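Local coordinates for putative major capsid protein (Cafeteriavirus-dependent mavirus, PDB 6G44) that probably builds the icosahedral shell of this virophage, each subunit folding as a double jelly-roll and assembling with two further copies into a trimer, at residues 208-213 with 220-225; 99-104 with 125-130; 131-136 with 425-430; 333-338 with 448-453. All blocks are in the same frame, centred on the assembly; numbering follows the deposited sequence.

Interaction 1: 208-213 with 220-225; sequences ANPTQY and VPFRNL
Gln212 and Pro210 meet Val220 and Phe222 where the loop after strand 195-205 turns back into strand 222-235. Start with Gln212, whose CB already points at the second segment. Gln212 CG lies beside the backbone N (chi1 -61°) and comes no nearer than 4.2 Å to Val220 O. The chain then bends at chi2, and this folds the amide back over its own loop. Its two ends part company: Gln212 OE1 accepts from water 1 at 2.8 Å, which in turn accepts from Val220 N at 2.9 Å, while Gln212 NE2 donates to Pro210 O at 3.0 Å. The latter bond is nearly straight (165°), with the acceptor lying in the amide plane and the donor tilted from the carbonyl plane. NE2 also bonds to Asn289 O, so three hydrogen bonds fix the rotation of this amide.

Phe222 reaches the same carbonyl from another side. Phe222 CZ comes within 3.4 Å of Pro210 O, the oxygen sitting at the ring edge and in the ring plane, and the same CZ packs on Pro210 CG at 3.9 Å. A cis peptide bond precedes Pro210, and Gln212 centres an inverse gamma turn, so the loop is sharply kinked here. Tyr288 stacks on the Phe222 ring, and Trp23 of a neighbouring subunit packs on Val220. No direct hydrogen bond joins the segments. Pro210 O is nevertheless well served, by an amide N-H and by the slightly positive rim of an aromatic ring, whereas Val220 O is buried without a polar partner.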
# COMPACT_ATOMS: atom_id res chain seq x y z
N ALA C 208 3.28 -25.04 -9.59
CA ALA C 208 3.73 -26.17 -10.45
C ALA C 208 2.94 -26.16 -11.73
O ALA C 208 1.72 -26.15 -11.67
CB ALA C 208 3.55 -27.49 -9.72
N ASN C 209 3.61 -26.18 -12.88
CA ASN C 209 2.86 -26.18 -14.15
C ASN C 209 1.82 -27.34 -14.18
O ASN C 209 2.15 -28.45 -13.75
CB ASN C 209 3.81 -26.33 -15.33
CG ASN C 209 4.77 -25.15 -15.48
OD1 ASN C 209 5.46 -24.77 -14.53
ND2 ASN C 209 4.84 -24.59 -16.68
N PRO C 210 0.58 -27.10 -14.63
CA PRO C 210 0.04 -25.89 -15.25
C PRO C 210 -0.80 -25.01 -14.31
O PRO C 210 -1.66 -24.26 -14.80
CB PRO C 210 -0.85 -26.47 -16.34
CG PRO C 210 -1.45 -27.66 -15.64
CD PRO C 210 -0.38 -28.22 -14.75
N THR C 211 -0.56 -25.05 -13.00
CA THR C 211 -1.42 -24.31 -12.08
C THR C 211 -1.33 -22.82 -12.36
O THR C 211 -0.33 -22.28 -12.81
CB THR C 211 -1.13 -24.55 -10.58
OG1 THR C 211 0.12 -23.96 -10.22
CG2 THR C 211 -1.18 -26.04 -10.22
N GLN C 212 -2.43 -22.16 -12.05
CA GLN C 212 -2.61 -20.73 -12.35
C GLN C 212 -2.24 -19.86 -11.13
O GLN C 212 -3.02 -19.01 -10.67
CB GLN C 212 -4.01 -20.51 -12.85
CG GLN C 212 -4.30 -21.29 -14.13
CD GLN C 212 -3.47 -20.79 -15.28
OE1 GLN C 212 -3.74 -19.70 -15.80
NE2 GLN C 212 -2.45 -21.56 -15.70
N TYR C 213 -1.02 -20.07 -10.65
CA TYR C 213 -0.53 -19.46 -9.40
C TYR C 213 -0.27 -17.96 -9.53
O TYR C 213 -0.00 -17.29 -8.52
CB TYR C 213 0.74 -20.19 -8.87
CG TYR C 213 1.88 -20.16 -9.85
CD1 TYR C 213 2.76 -19.08 -9.88
CD2 TYR C 213 2.10 -21.20 -10.74
CE1 TYR C 213 3.78 -19.02 -10.81
CE2 TYR C 213 3.13 -21.16 -11.66
CZ TYR C 213 3.96 -20.05 -11.69
OH TYR C 213 5.00 -19.97 -12.59
N VAL C 220 -8.53 -19.16 -14.45
CA VAL C 220 -9.34 -19.93 -15.42
C VAL C 220 -9.41 -21.39 -14.92
O VAL C 220 -8.38 -21.99 -14.61
CB VAL C 220 -8.73 -19.85 -16.81
CG1 VAL C 220 -9.55 -20.66 -17.79
CG2 VAL C 220 -8.69 -18.39 -17.27
N PRO C 221 -10.63 -21.97 -14.83
CA PRO C 221 -10.79 -23.36 -14.41
C PRO C 221 -10.24 -24.37 -15.42
O PRO C 221 -10.16 -24.07 -16.62
CB PRO C 221 -12.32 -23.51 -14.34
CG PRO C 221 -12.87 -22.15 -14.29
CD PRO C 221 -11.92 -21.32 -15.08
N PHE C 222 -9.88 -25.54 -14.90
CA PHE C 222 -9.64 -26.73 -15.74
C PHE C 222 -10.94 -27.49 -15.98
O PHE C 222 -11.86 -27.39 -15.19
CB PHE C 222 -8.58 -27.60 -15.08
CG PHE C 222 -7.23 -26.94 -15.07
CD1 PHE C 222 -6.51 -26.83 -16.26
CD2 PHE C 222 -6.69 -26.43 -13.89
CE1 PHE C 222 -5.29 -26.21 -16.28
CE2 PHE C 222 -5.45 -25.80 -13.93
CZ PHE C 222 -4.77 -25.70 -15.11
N ARG C 223 -10.99 -28.23 -17.08
CA ARG C 223 -12.19 -28.91 -17.57
C ARG C 223 -11.96 -30.43 -17.66
O ARG C 223 -11.01 -30.88 -18.31
CB ARG C 223 -12.54 -28.33 -18.98
CG ARG C 223 -13.72 -29.01 -19.71
CD ARG C 223 -13.90 -28.58 -21.15
NE ARG C 223 -12.67 -28.62 -21.95
CZ ARG C 223 -12.54 -28.06 -23.14
NH1 ARG C 223 -13.59 -27.49 -23.72
NH2 ARG C 223 -11.37 -28.08 -23.76
N ASN C 224 -12.86 -31.19 -17.04
CA ASN C 224 -13.00 -32.64 -17.29
C ASN C 224 -11.70 -33.40 -17.06
O ASN C 224 -11.22 -34.11 -17.93
CB ASN C 224 -13.53 -32.87 -18.74
CG ASN C 224 -14.90 -32.30 -18.96
OD1 ASN C 224 -15.68 -32.07 -18.02
ND2 ASN C 224 -15.24 -32.07 -20.25
N LEU C 225 -11.16 -33.23 -15.86
CA LEU C 225 -9.93 -33.93 -15.44
C LEU C 225 -10.21 -35.37 -15.04
O LEU C 225 -10.22 -35.76 -13.89
CB LEU C 225 -9.23 -33.14 -14.35
CG LEU C 225 -8.84 -31.71 -14.69
CD1 LEU C 225 -8.11 -31.10 -13.48
CD2 LEU C 225 -7.98 -31.57 -15.93
O HOH W 1 -5.84 -18.09 -14.98

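Interaction 2: 99-104 with 125-130; sequences KSFPVN and QLIKLH
Ile127 presses its CG1 branch against the root of the Phe101 side chain, and that is the tight part of this contact. Ile127 CG1 stands 3.5 Å from Phe101 CG and 3.6 Å from Phe101 CB, wedged where the ring joins its stem. Beyond it, the Ile127 CD1 methyl lies over one face of the Phe101 ring, 4.0 Å from the centroid and 17° off the normal, displaced toward the rim: a CH-pi contact. With CG1 anti to the backbone N (chi1 -163°), the longer branch leaves helix 123-130 in the direction of the aromatic ring. Phe101 itself sits in a left-handed backbone conformation, just ahead of the weakly bonded helix 102-105.

The other branch is held more loosely. Ile127 CG2 approaches Asn104 only through the aliphatic CB, at 3.9 Å. The amide of Asn104 works for different partners, ND2 donating to Glu204 OE2 and Ala205 O while OD1 accepts from Val207 N, so its polar end belongs to strand 195-205 and the loop after it. No hydrogen bond crosses between the segments. Toward the more open side, Ser100 and His130 are partly exposed and each binds a glycerol, probably from the crystallisation liquor; Gln125 and Lys128 point away from the contact.

Around this small apolar patch, Leu139 and Leu142 of helix 136-142 also pack on Phe101. Both helices therefore pack on this ring, while another flank of helix 123-130 carries Leu129 onto strand 334-341.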
# COMPACT_ATOMS: atom_id res chain seq x y z
N LYS C 99 9.65 -20.13 7.29
CA LYS C 99 10.35 -19.53 6.14
C LYS C 99 9.33 -19.09 5.10
O LYS C 99 8.16 -19.50 5.15
CB LYS C 99 11.40 -20.50 5.58
CG LYS C 99 12.54 -20.73 6.57
CD LYS C 99 13.66 -21.53 5.97
CE LYS C 99 14.81 -21.72 6.95
NZ LYS C 99 15.93 -22.43 6.30
N SER C 100 9.75 -18.22 4.17
CA SER C 100 8.89 -17.73 3.09
C SER C 100 8.40 -18.89 2.21
O SER C 100 9.21 -19.68 1.74
CB SER C 100 9.67 -16.72 2.25
OG SER C 100 10.18 -15.67 3.07
N PHE C 101 7.11 -18.96 1.95
CA PHE C 101 6.53 -19.98 1.03
C PHE C 101 6.94 -21.39 1.45
O PHE C 101 7.55 -22.13 0.67
CB PHE C 101 6.85 -19.68 -0.44
CG PHE C 101 6.57 -18.25 -0.81
CD1 PHE C 101 5.29 -17.89 -1.09
CD2 PHE C 101 7.56 -17.29 -0.75
CE1 PHE C 101 4.96 -16.58 -1.35
CE2 PHE C 101 7.24 -15.95 -0.98
CZ PHE C 101 5.94 -15.60 -1.28
N PRO C 102 6.61 -21.75 2.69
CA PRO C 102 7.17 -23.01 3.24
C PRO C 102 6.69 -24.27 2.55
O PRO C 102 7.41 -25.28 2.56
CB PRO C 102 6.75 -22.98 4.70
CG PRO C 102 5.49 -22.16 4.69
CD PRO C 102 5.74 -21.08 3.67
N VAL C 103 5.50 -24.24 1.95
CA VAL C 103 5.02 -25.41 1.20
C VAL C 103 5.81 -25.56 -0.07
O VAL C 103 6.36 -26.63 -0.33
CB VAL C 103 3.51 -25.38 0.96
CG1 VAL C 103 3.05 -26.47 -0.01
CG2 VAL C 103 2.77 -25.46 2.29
N ASN C 104 5.89 -24.52 -0.89
CA ASN C 104 6.63 -24.66 -2.16
C ASN C 104 8.14 -24.84 -1.95
O ASN C 104 8.79 -25.54 -2.75
CB ASN C 104 6.27 -23.53 -3.13
CG ASN C 104 4.89 -23.69 -3.68
OD1 ASN C 104 4.67 -24.49 -4.59
ND2 ASN C 104 3.92 -22.91 -3.15
N GLN C 125 12.55 -24.30 -6.75
CA GLN C 125 13.36 -23.47 -7.65
C GLN C 125 12.51 -22.29 -8.18
O GLN C 125 12.99 -21.14 -8.24
CB GLN C 125 13.90 -24.35 -8.79
CG GLN C 125 14.76 -23.68 -9.82
CD GLN C 125 15.21 -24.68 -10.86
OE1 GLN C 125 14.44 -25.04 -11.75
NE2 GLN C 125 16.47 -25.12 -10.76
N LEU C 126 11.25 -22.56 -8.53
CA LEU C 126 10.33 -21.57 -9.12
C LEU C 126 10.05 -20.47 -8.10
O LEU C 126 10.18 -19.28 -8.41
CB LEU C 126 8.98 -22.19 -9.56
CG LEU C 126 8.72 -22.90 -10.89
CD1 LEU C 126 7.40 -23.66 -10.81
CD2 LEU C 126 8.66 -21.92 -12.05
N ILE C 127 9.72 -20.86 -6.87
CA ILE C 127 9.32 -19.85 -5.89
C ILE C 127 10.51 -19.05 -5.45
O ILE C 127 10.32 -17.87 -5.10
CB ILE C 127 8.54 -20.48 -4.70
CG1 ILE C 127 7.76 -19.44 -3.89
CG2 ILE C 127 9.43 -21.27 -3.78
CD1 ILE C 127 6.79 -18.60 -4.68
N LYS C 128 11.72 -19.62 -5.44
CA LYS C 128 12.89 -18.84 -5.04
C LYS C 128 13.08 -17.63 -5.95
O LYS C 128 13.53 -16.59 -5.48
CB LYS C 128 14.18 -19.68 -4.99
CG LYS C 128 15.40 -18.95 -4.41
CD LYS C 128 16.60 -19.87 -4.25
CE LYS C 128 17.79 -19.15 -3.61
NZ LYS C 128 19.00 -20.02 -3.43
N LEU C 129 12.76 -17.77 -7.23
CA LEU C 129 12.81 -16.64 -8.18
C LEU C 129 11.56 -15.79 -8.10
O LEU C 129 11.64 -14.56 -8.00
CB LEU C 129 12.93 -17.13 -9.62
CG LEU C 129 14.27 -17.64 -10.06
CD1 LEU C 129 14.12 -18.29 -11.43
CD2 LEU C 129 15.22 -16.47 -10.16
N HIS C 130 10.40 -16.43 -8.14
CA HIS C 130 9.12 -15.78 -8.25
C HIS C 130 8.86 -14.82 -7.11
O HIS C 130 8.22 -13.77 -7.28
CB HIS C 130 8.00 -16.84 -8.32
CG HIS C 130 6.64 -16.29 -8.57
ND1 HIS C 130 6.30 -15.67 -9.74
CD2 HIS C 130 5.53 -16.30 -7.81
CE1 HIS C 130 5.03 -15.31 -9.69
NE2 HIS C 130 4.54 -15.67 -8.52

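Interaction 3: 131-136 with 425-430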
# COMPACT_ATOMS: atom_id res chain seq x y z
N GLN C 131 9.33 -15.18 -5.91
CA GLN C 131 9.10 -14.32 -4.73
C GLN C 131 9.70 -12.92 -4.89
O GLN C 131 9.27 -11.99 -4.19
CB GLN C 131 9.65 -14.97 -3.43
CG GLN C 131 11.15 -15.10 -3.38
CD GLN C 131 11.68 -15.93 -2.22
OE1 GLN C 131 10.97 -16.17 -1.25
NE2 GLN C 131 12.93 -16.39 -2.33
N TYR C 132 10.69 -12.79 -5.77
CA TYR C 132 11.42 -11.53 -5.94
C TYR C 132 10.85 -10.64 -7.02
O TYR C 132 11.26 -9.48 -7.09
CB TYR C 132 12.90 -11.75 -6.24
CG TYR C 132 13.67 -12.27 -5.08
CD1 TYR C 132 13.88 -11.49 -3.95
CD2 TYR C 132 14.22 -13.53 -5.09
CE1 TYR C 132 14.62 -11.95 -2.88
CE2 TYR C 132 14.96 -14.01 -4.03
CZ TYR C 132 15.17 -13.22 -2.92
OH TYR C 132 15.89 -13.73 -1.86
N ASN C 133 10.00 -11.12 -7.91
CA ASN C 133 9.47 -10.16 -8.91
C ASN C 133 8.00 -10.24 -9.23
O ASN C 133 7.54 -9.56 -10.15
CB ASN C 133 10.35 -10.11 -10.16
CG ASN C 133 10.07 -11.24 -11.09
OD1 ASN C 133 9.60 -12.31 -10.67
ND2 ASN C 133 10.31 -11.02 -12.36
N ALA C 134 7.25 -10.96 -8.40
CA ALA C 134 5.82 -10.98 -8.46
C ALA C 134 5.21 -9.82 -7.72
O ALA C 134 5.82 -9.17 -6.88
CB ALA C 134 5.30 -12.29 -7.88
N ASP C 135 3.95 -9.57 -8.03
CA ASP C 135 3.17 -8.63 -7.28
C ASP C 135 2.99 -9.09 -5.82
O ASP C 135 2.46 -10.17 -5.58
CB ASP C 135 1.81 -8.50 -7.98
CG ASP C 135 0.88 -7.54 -7.30
OD1 ASP C 135 1.25 -6.89 -6.29
OD2 ASP C 135 -0.26 -7.42 -7.80
N PRO C 136 3.45 -8.31 -4.82
CA PRO C 136 3.30 -8.73 -3.41
C PRO C 136 1.85 -9.02 -2.95
O PRO C 136 1.64 -9.83 -2.05
CB PRO C 136 3.92 -7.57 -2.63
CG PRO C 136 4.88 -6.97 -3.56
CD PRO C 136 4.23 -7.06 -4.90
N VAL C 425 19.18 -10.70 -7.06
CA VAL C 425 18.66 -11.41 -8.24
C VAL C 425 18.49 -10.38 -9.33
O VAL C 425 17.83 -9.36 -9.11
CB VAL C 425 17.31 -12.12 -7.99
CG1 VAL C 425 16.83 -12.83 -9.24
CG2 VAL C 425 17.46 -13.12 -6.84
N ILE C 426 19.10 -10.62 -10.48
CA ILE C 426 19.02 -9.67 -11.60
C ILE C 426 18.15 -10.27 -12.71
O ILE C 426 18.55 -11.25 -13.34
CB ILE C 426 20.39 -9.23 -12.14
CG1 ILE C 426 21.22 -8.58 -11.03
CG2 ILE C 426 20.21 -8.27 -13.31
CD1 ILE C 426 22.69 -8.43 -11.36
N PHE C 427 17.00 -9.68 -12.94
CA PHE C 427 16.10 -10.05 -14.02
C PHE C 427 16.39 -9.16 -15.21
O PHE C 427 16.45 -7.93 -15.06
CB PHE C 427 14.63 -9.87 -13.60
CG PHE C 427 14.19 -10.81 -12.51
CD1 PHE C 427 13.78 -12.10 -12.81
CD2 PHE C 427 14.14 -10.41 -11.16
CE1 PHE C 427 13.34 -12.95 -11.81
CE2 PHE C 427 13.68 -11.27 -10.17
CZ PHE C 427 13.30 -12.56 -10.50
N PHE C 428 16.62 -9.75 -16.39
CA PHE C 428 16.80 -8.97 -17.63
C PHE C 428 16.18 -9.68 -18.82
O PHE C 428 16.08 -10.91 -18.82
CB PHE C 428 18.29 -8.62 -17.90
CG PHE C 428 19.13 -9.79 -18.37
CD1 PHE C 428 19.26 -10.06 -19.72
CD2 PHE C 428 19.84 -10.58 -17.46
CE1 PHE C 428 20.02 -11.14 -20.16
CE2 PHE C 428 20.61 -11.64 -17.90
CZ PHE C 428 20.70 -11.92 -19.25
N ARG C 429 15.68 -8.89 -19.76
CA ARG C 429 15.02 -9.39 -20.98
C ARG C 429 15.99 -9.24 -22.15
O ARG C 429 16.89 -8.40 -22.12
CB ARG C 429 13.78 -8.55 -21.26
CG ARG C 429 12.74 -8.55 -20.16
CD ARG C 429 11.62 -7.62 -20.53
NE ARG C 429 10.59 -7.51 -19.50
CZ ARG C 429 9.54 -8.30 -19.38
NH1 ARG C 429 9.30 -9.27 -20.24
NH2 ARG C 429 8.65 -8.07 -18.41
N PRO C 430 15.78 -9.98 -23.24
CA PRO C 430 16.65 -9.78 -24.41
C PRO C 430 16.59 -8.33 -24.94
O PRO C 430 17.61 -7.79 -25.40
CB PRO C 430 16.13 -10.81 -25.42
CG PRO C 430 14.85 -11.28 -24.92
CD PRO C 430 14.83 -11.09 -23.43
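Tyr132 and Asn133 project from the link between helices 123-130 and 136-142 onto Val425 and Phe427, alternate residues on one side of strand 425-428. Just before them, Gln131 lays its CG over one face of the Tyr132 ring. Tyr132 then meets the strand at two points: CD2 touches Val425 CG2 at 3.7 Å, the two side chains crossing at about a right angle, and CB lies at the edge of the Phe427 ring, 4.0 Å from CE2.

Asn133 makes the flat contact. Its amide stacks on the Phe427 ring with planes only 1° apart, and Asn133 ND2 hovers 3.5 Å above the ring plane, over the centre. The first torsion (chi1 80°) sets CG between the backbone N and the carbonyl carbon, while Asn133 CB comes 3.5 Å from Phe427 CE2 over the same face. ND2 is also hydrogen-bonded to Asn385 O, which helps fix the amide's turn. Val425 CG1 lies over the opposite face nearer the rim, 3.6 Å from its plane, so both faces of Phe427 are covered.

After Ala134, Asp135 N-caps the next helix, OD1 accepting from Leu137 N. Through Tyr132 and Asn133 the inter-helix link, in the N-terminal half of the chain, rests on a sheet of the C-terminal half: strand 425-428 pairs there with strand 334-341 and has helix 375-384 packed against Ile426 and Phe428.

Interaction 4: 333-338 with 448-453; sequences SMFAVM and INMQVQ
The interior of a jelly-roll beta sandwich, apparently the C-terminal one of this double jelly-roll protein, is where these two strands meet. Strand 334-341 belongs to one antiparallel sheet and strand 448-457 to the facing one, so their contact runs through side chains alone, with no hydrogen bond across. Phe335 and Val337 point inward from the first strand, Met450 and Val452 from the second, and all four are buried.

The main piece is a Met-aromatic contact. Phe335 and Met450 come from opposite directions, and the thioether ends over one face of the ring. Met450 runs extended as far as the sulfur, with CG anti to the backbone N, then bends at chi3 (-83°) to lay its methyl along the ring. Met450 SD sits 4.1 Å from the Phe335 centroid, and Met450 CE sits closer, 3.7 Å from that centroid and 18° off the normal. CE is shifted toward the rim, where Phe335 CZ and CE2 are its nearest ring atoms, so sulfur and methyl share one face.

The ring also meets Phe428, on the adjacent strand of its own sheet, with planes at about 20°. At the start of the strand, Ser333 and Met334 together face Ile475 in a classic beta bulge. Within its own sheet, Met450 also touches Val363 and Met328, from the strands on either side. Two residues further along each strand, the second and looser touch is branch to branch: Val337 CG1 against Val452 CG1, 4.2 Å apart.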
# COMPACT_ATOMS: atom_id res chain seq x y z
N SER C 333 11.89 -15.08 -23.02
CA SER C 333 11.32 -13.80 -22.64
C SER C 333 12.13 -13.09 -21.57
O SER C 333 12.25 -11.84 -21.61
CB SER C 333 9.91 -14.03 -22.10
OG SER C 333 9.33 -12.83 -21.61
N MET C 334 12.67 -13.84 -20.63
CA MET C 334 13.40 -13.22 -19.53
C MET C 334 14.45 -14.18 -18.99
O MET C 334 14.32 -15.40 -19.10
CB MET C 334 12.44 -12.79 -18.40
CG MET C 334 13.08 -11.86 -17.35
SD MET C 334 11.93 -11.29 -16.05
CE MET C 334 10.87 -10.19 -16.95
N PHE C 335 15.49 -13.60 -18.40
CA PHE C 335 16.52 -14.31 -17.70
C PHE C 335 16.61 -13.82 -16.27
O PHE C 335 16.24 -12.68 -15.98
CB PHE C 335 17.88 -14.07 -18.39
CG PHE C 335 17.94 -14.61 -19.78
CD1 PHE C 335 18.30 -15.93 -19.96
CD2 PHE C 335 17.61 -13.83 -20.87
CE1 PHE C 335 18.35 -16.49 -21.22
CE2 PHE C 335 17.66 -14.39 -22.16
CZ PHE C 335 18.03 -15.71 -22.30
N ALA C 336 17.13 -14.67 -15.40
CA ALA C 336 17.39 -14.29 -14.00
C ALA C 336 18.78 -14.79 -13.62
O ALA C 336 19.10 -15.97 -13.87
CB ALA C 336 16.34 -14.84 -13.05
N VAL C 337 19.57 -13.93 -13.01
CA VAL C 337 20.93 -14.25 -12.58
C VAL C 337 20.99 -14.14 -11.07
O VAL C 337 20.56 -13.12 -10.50
CB VAL C 337 21.94 -13.27 -13.20
CG1 VAL C 337 23.37 -13.64 -12.78
CG2 VAL C 337 21.82 -13.27 -14.71
N MET C 338 21.54 -15.16 -10.41
CA MET C 338 21.74 -15.10 -8.98
C MET C 338 22.97 -15.92 -8.63
O MET C 338 23.27 -16.89 -9.34
CB MET C 338 20.48 -15.55 -8.22
CG MET C 338 20.19 -17.00 -8.03
SD MET C 338 18.76 -17.23 -6.90
CE MET C 338 17.43 -16.99 -8.03
N ILE C 448 20.57 -19.20 -30.19
CA ILE C 448 21.55 -18.27 -29.65
C ILE C 448 22.49 -18.97 -28.68
O ILE C 448 22.17 -20.03 -28.14
CB ILE C 448 20.90 -17.05 -28.93
CG1 ILE C 448 19.99 -17.51 -27.77
CG2 ILE C 448 20.16 -16.21 -29.96
CD1 ILE C 448 19.50 -16.35 -26.90
N ASN C 449 23.65 -18.37 -28.48
CA ASN C 449 24.58 -18.80 -27.44
C ASN C 449 24.81 -17.63 -26.49
O ASN C 449 25.02 -16.52 -26.94
CB ASN C 449 25.90 -19.25 -28.03
CG ASN C 449 25.74 -20.42 -28.99
OD1 ASN C 449 25.16 -21.45 -28.65
ND2 ASN C 449 26.25 -20.27 -30.20
N MET C 450 24.69 -17.89 -25.19
CA MET C 450 24.88 -16.86 -24.16
C MET C 450 25.95 -17.29 -23.15
O MET C 450 26.02 -18.44 -22.76
CB MET C 450 23.56 -16.60 -23.44
CG MET C 450 23.64 -15.52 -22.35
SD MET C 450 22.11 -15.28 -21.39
CE MET C 450 21.27 -14.21 -22.51
N GLN C 451 26.72 -16.31 -22.67
CA GLN C 451 27.61 -16.50 -21.56
C GLN C 451 27.39 -15.32 -20.60
O GLN C 451 27.21 -14.19 -21.04
CB GLN C 451 29.06 -16.51 -22.07
CG GLN C 451 30.12 -16.88 -21.05
CD GLN C 451 31.43 -17.29 -21.71
OE1 GLN C 451 31.94 -16.58 -22.57
NE2 GLN C 451 31.96 -18.44 -21.33
N VAL C 452 27.39 -15.63 -19.31
CA VAL C 452 27.18 -14.62 -18.25
C VAL C 452 28.36 -14.61 -17.30
O VAL C 452 28.71 -15.64 -16.75
CB VAL C 452 25.88 -14.94 -17.48
CG1 VAL C 452 25.70 -14.01 -16.28
CG2 VAL C 452 24.68 -14.82 -18.43
N GLN C 453 28.95 -13.43 -17.10
CA GLN C 453 29.99 -13.19 -16.10
C GLN C 453 29.36 -12.34 -14.98
O GLN C 453 28.76 -11.32 -15.29
CB GLN C 453 31.15 -12.43 -16.73
CG GLN C 453 32.24 -12.01 -15.75
CD GLN C 453 33.17 -10.97 -16.31
OE1 GLN C 453 33.02 -9.78 -16.05
NE2 GLN C 453 34.12 -11.42 -17.13

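Interactions 2, 3 and 4 form a connected column from one half of the chain to the other, with helix 123-130 as the piece between. Its Leu129 O lies 3.6 Å from Phe427 CZ of interaction 3, and Leu129 CD2 lies 3.5 Å from Ala336 CB of interaction 4. Interactions 3 and 4, centred about 13 Å apart, meet where strands 425-428 and 334-341 pair in one sheet: Phe428 O to Phe335 N is 2.8 Å, a probable hydrogen bond. Interaction 1 stands to one side, its centre about 19 Å from that of interaction 2, joined to it by Tyr213, which meets His130 edge-to-face. A glycerol lies about 4 Å from the Asn133 side chain of interaction 3.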